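Local coordinates for protein diacylglycerol O-acyltransferase (Marinobacter hydrocarbonoclasticus, PDB 6CHJ) that probably transfers fatty acyl groups from acyl-CoA to alcohols such as diacylglycerol, making wax esters or triacylglycerols, at residues Tyr258-Ala272 with Ala322-Glu334. Residues are numbered along the deposited sequence; the frame is centred on the assembly and turned at random.
Sequences YGTTVNDVVTAMCAA and AGERLLKIHHGME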
# COMPACT_ATOMS: atom_id res chain seq x y z
N TYR B 258 30.71 -33.43 -3.68
CA TYR B 258 31.42 -32.64 -4.67
C TYR B 258 32.61 -31.89 -4.08
O TYR B 258 33.28 -31.16 -4.81
CB TYR B 258 30.47 -31.63 -5.33
CG TYR B 258 29.37 -32.24 -6.18
CD1 TYR B 258 29.53 -32.41 -7.54
CD2 TYR B 258 28.17 -32.63 -5.60
CE1 TYR B 258 28.53 -32.96 -8.30
CE2 TYR B 258 27.18 -33.17 -6.35
CZ TYR B 258 27.35 -33.34 -7.69
OH TYR B 258 26.32 -33.89 -8.43
N GLY B 259 32.87 -32.02 -2.79
CA GLY B 259 33.94 -31.24 -2.20
C GLY B 259 33.76 -29.75 -2.37
O GLY B 259 34.72 -29.05 -2.73
N THR B 260 32.56 -29.24 -2.14
CA THR B 260 32.28 -27.81 -2.17
C THR B 260 31.75 -27.36 -0.82
O THR B 260 31.57 -28.17 0.09
CB THR B 260 31.27 -27.44 -3.27
OG1 THR B 260 29.98 -27.96 -2.91
CG2 THR B 260 31.72 -27.99 -4.64
N THR B 261 31.53 -26.05 -0.69
CA THR B 261 31.01 -25.43 0.52
C THR B 261 29.49 -25.32 0.44
O THR B 261 28.88 -25.55 -0.61
CB THR B 261 31.59 -24.03 0.72
OG1 THR B 261 30.94 -23.13 -0.18
CG2 THR B 261 33.08 -24.01 0.44
N VAL B 262 28.86 -24.96 1.57
CA VAL B 262 27.42 -24.71 1.55
C VAL B 262 27.11 -23.51 0.67
O VAL B 262 26.22 -23.57 -0.19
CB VAL B 262 26.87 -24.52 2.98
CG1 VAL B 262 25.38 -24.17 2.91
CG2 VAL B 262 27.06 -25.79 3.80
N ASN B 263 27.85 -22.41 0.84
CA ASN B 263 27.62 -21.22 0.02
C ASN B 263 27.67 -21.53 -1.47
O ASN B 263 26.92 -20.93 -2.25
CB ASN B 263 28.64 -20.13 0.37
CG ASN B 263 28.09 -19.10 1.32
OD1 ASN B 263 28.00 -17.91 0.99
ND2 ASN B 263 27.70 -19.54 2.52
N ASP B 264 28.55 -22.45 -1.88
CA ASP B 264 28.63 -22.80 -3.30
C ASP B 264 27.34 -23.47 -3.77
O ASP B 264 26.78 -23.09 -4.81
CB ASP B 264 29.82 -23.74 -3.56
CG ASP B 264 31.16 -23.10 -3.23
OD1 ASP B 264 31.43 -21.98 -3.70
OD2 ASP B 264 31.94 -23.74 -2.48
N VAL B 265 26.85 -24.46 -3.02
CA VAL B 265 25.67 -25.19 -3.46
C VAL B 265 24.46 -24.25 -3.56
O VAL B 265 23.70 -24.29 -4.54
CB VAL B 265 25.38 -26.37 -2.52
CG1 VAL B 265 24.04 -27.02 -2.88
CG2 VAL B 265 26.52 -27.39 -2.56
N VAL B 266 24.28 -23.39 -2.56
CA VAL B 266 23.13 -22.51 -2.55
C VAL B 266 23.21 -21.50 -3.70
O VAL B 266 22.19 -21.13 -4.30
CB VAL B 266 23.03 -21.83 -1.18
CG1 VAL B 266 21.92 -20.86 -1.19
CG2 VAL B 266 22.79 -22.88 -0.07
N THR B 267 24.42 -21.06 -4.05
CA THR B 267 24.59 -20.20 -5.22
C THR B 267 24.29 -20.97 -6.50
O THR B 267 23.69 -20.43 -7.44
CB THR B 267 26.00 -19.62 -5.25
OG1 THR B 267 26.21 -18.84 -4.06
CG2 THR B 267 26.20 -18.73 -6.48
N ALA B 268 24.70 -22.24 -6.55
CA ALA B 268 24.37 -23.12 -7.66
C ALA B 268 22.87 -23.34 -7.77
O ALA B 268 22.32 -23.39 -8.88
CB ALA B 268 25.10 -24.46 -7.50
N MET B 269 22.19 -23.53 -6.64
CA MET B 269 20.73 -23.62 -6.68
C MET B 269 20.13 -22.39 -7.34
O MET B 269 19.23 -22.52 -8.18
CB MET B 269 20.16 -23.82 -5.28
CG MET B 269 20.27 -25.26 -4.78
SD MET B 269 19.98 -25.29 -3.01
CE MET B 269 18.24 -24.85 -2.94
N CYS B 270 20.64 -21.19 -7.00
CA CYS B 270 20.17 -19.97 -7.66
C CYS B 270 20.50 -19.97 -9.15
O CYS B 270 19.64 -19.68 -9.98
CB CYS B 270 20.74 -18.72 -6.98
SG CYS B 270 20.29 -18.54 -5.20
N ALA B 271 21.75 -20.30 -9.51
CA ALA B 271 22.12 -20.41 -10.93
C ALA B 271 21.20 -21.37 -11.69
O ALA B 271 20.71 -21.04 -12.77
CB ALA B 271 23.57 -20.87 -11.06
N ALA B 272 20.95 -22.56 -11.14
CA ALA B 272 20.07 -23.52 -11.80
C ALA B 272 18.66 -22.95 -11.95
O ALA B 272 18.10 -22.92 -13.05
CB ALA B 272 20.03 -24.85 -11.04
N ALA B 322 24.70 -30.10 -14.20
CA ALA B 322 24.63 -29.45 -12.90
C ALA B 322 25.98 -29.52 -12.18
O ALA B 322 26.41 -28.53 -11.58
CB ALA B 322 23.52 -30.09 -12.07
N GLY B 323 26.65 -30.67 -12.21
CA GLY B 323 27.95 -30.78 -11.55
C GLY B 323 28.99 -29.86 -12.17
O GLY B 323 29.81 -29.27 -11.47
N GLU B 324 28.96 -29.73 -13.49
CA GLU B 324 29.84 -28.78 -14.15
C GLU B 324 29.57 -27.35 -13.68
O GLU B 324 30.50 -26.60 -13.33
CB GLU B 324 29.65 -28.90 -15.66
CG GLU B 324 30.77 -28.32 -16.48
CD GLU B 324 30.40 -28.22 -17.94
OE1 GLU B 324 30.98 -27.36 -18.65
OE2 GLU B 324 29.52 -29.00 -18.38
N ARG B 325 28.28 -26.96 -13.62
CA ARG B 325 27.92 -25.60 -13.22
C ARG B 325 28.29 -25.33 -11.77
O ARG B 325 28.87 -24.27 -11.47
CB ARG B 325 26.43 -25.35 -13.45
CG ARG B 325 26.13 -23.87 -13.66
CD ARG B 325 24.65 -23.60 -13.88
NE ARG B 325 24.07 -24.55 -14.82
CZ ARG B 325 23.21 -25.50 -14.49
NH1 ARG B 325 22.81 -25.64 -13.23
NH2 ARG B 325 22.74 -26.31 -15.43
N LEU B 326 28.01 -26.26 -10.86
CA LEU B 326 28.42 -26.06 -9.48
C LEU B 326 29.92 -25.78 -9.37
O LEU B 326 30.33 -24.83 -8.71
CB LEU B 326 28.02 -27.27 -8.64
CG LEU B 326 28.68 -27.38 -7.27
CD1 LEU B 326 28.21 -26.26 -6.35
CD2 LEU B 326 28.37 -28.77 -6.66
N LEU B 327 30.75 -26.58 -10.05
CA LEU B 327 32.20 -26.45 -9.86
C LEU B 327 32.78 -25.21 -10.55
O LEU B 327 33.65 -24.54 -9.98
CB LEU B 327 32.93 -27.71 -10.36
CG LEU B 327 32.40 -28.99 -9.72
CD1 LEU B 327 32.83 -30.17 -10.57
CD2 LEU B 327 32.88 -29.11 -8.28
N LYS B 328 32.31 -24.88 -11.76
CA LYS B 328 32.70 -23.60 -12.34
C LYS B 328 32.27 -22.43 -11.46
O LYS B 328 32.96 -21.41 -11.40
CB LYS B 328 32.12 -23.44 -13.75
CG LYS B 328 32.53 -24.54 -14.71
CD LYS B 328 32.71 -24.01 -16.12
CE LYS B 328 32.85 -25.15 -17.13
NZ LYS B 328 32.61 -24.69 -18.54
N ILE B 329 31.13 -22.56 -10.75
CA ILE B 329 30.73 -21.54 -9.79
C ILE B 329 31.67 -21.55 -8.59
O ILE B 329 32.10 -20.50 -8.11
CB ILE B 329 29.26 -21.75 -9.35
CG1 ILE B 329 28.28 -21.37 -10.47
CG2 ILE B 329 28.94 -20.94 -8.10
CD1 ILE B 329 26.91 -22.03 -10.37
N HIS B 330 32.02 -22.75 -8.11
CA HIS B 330 32.85 -22.86 -6.91
C HIS B 330 34.22 -22.21 -7.13
O HIS B 330 34.63 -21.32 -6.37
CB HIS B 330 33.00 -24.33 -6.51
CG HIS B 330 34.23 -24.63 -5.72
ND1 HIS B 330 35.01 -25.74 -5.94
CD2 HIS B 330 34.81 -23.97 -4.68
CE1 HIS B 330 36.02 -25.75 -5.09
NE2 HIS B 330 35.93 -24.68 -4.32
N HIS B 331 34.94 -22.64 -8.18
CA HIS B 331 36.25 -22.06 -8.45
C HIS B 331 36.13 -20.59 -8.84
O HIS B 331 37.01 -19.79 -8.48
CB HIS B 331 36.97 -22.86 -9.55
CG HIS B 331 37.46 -24.20 -9.09
ND1 HIS B 331 37.07 -25.38 -9.68
CD2 HIS B 331 38.29 -24.55 -8.07
CE1 HIS B 331 37.64 -26.40 -9.05
NE2 HIS B 331 38.38 -25.92 -8.07
N GLY B 332 35.06 -20.23 -9.55
CA GLY B 332 34.91 -18.84 -9.95
C GLY B 332 34.79 -17.90 -8.76
O GLY B 332 35.26 -16.76 -8.82
N MET B 333 34.17 -18.36 -7.67
CA MET B 333 34.03 -17.51 -6.50
C MET B 333 35.25 -17.60 -5.59
O MET B 333 35.68 -16.59 -5.02
CB MET B 333 32.75 -17.88 -5.72
CG MET B 333 31.48 -17.60 -6.50
SD MET B 333 29.99 -17.50 -5.50
CE MET B 333 29.84 -19.21 -4.94
N GLU B 334 35.80 -18.81 -5.45
CA GLU B 334 37.08 -19.00 -4.78
C GLU B 334 38.13 -18.03 -5.31
O GLU B 334 38.78 -17.30 -4.55
CB GLU B 334 37.53 -20.45 -4.97
CG GLU B 334 38.77 -20.88 -4.22
CD GLU B 334 38.95 -22.40 -4.28
OE1 GLU B 334 39.68 -22.89 -5.19
OE2 GLU B 334 38.33 -23.10 -3.45
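Leu326 pushes into the hollow formed by Tyr258, Asp264, Val265 and Ala268, a knob in a hole, and its forked end serves two surfaces. Leu326 CD2 lies over one face of the Tyr258 ring, 4.0 Å from the centroid, a CH-pi contact; Leu326 CD1 rests 3.8 Å from Ala268 CB. With CG anti to the backbone N (chi1 165°), the fork ends up nearer to helix 262-272 than the first side-chain bond would suggest. Alanine's small methyl lets the backbones come near, Ala268 CA and Leu326 CA being 5.3 Å apart. Ile329 CD1 packs 3.6 Å from Ala271 CB, and the bare CA of Gly323 leaves room for the tyrosine ring, whose hydroxyl is hydrogen-bonded to Leu449 O of helix 437-453.

At the polar end, Asp264 and Thr261 form a capping box. Asp264 N donates to Thr261 OG1, while Asp264 OD2 accepts from Thr261 N through its anti lone pair and from Thr261 OG1 (2.6 Å) above the carboxylate plane. Two donors of Thr261 thus hold OD2, limiting rotation of the carboxylate, which lies against His330, its plane 59° from the ring. His330 NE2 in turn donates to Glu334 OE2. Bent at its last torsion, Met333 brings CE to 3.4 Å from Asp264 OD1 and meets Thr267 tip to tip.

No hydrogen bond joins the segments. Beyond Gly259, whose positive phi ends the preceding helix in a Schellman motif, the axes of segments 262-272 and 322-334 approach to 9.2 Å, their N-to-C directions 124° apart: an obliquely crossed helix pair with one knob, in the C-terminal half of a CoA-dependent-acyltransferase-like fold, between strand 420-428, where Val266 meets Phe423, and helix 437-453.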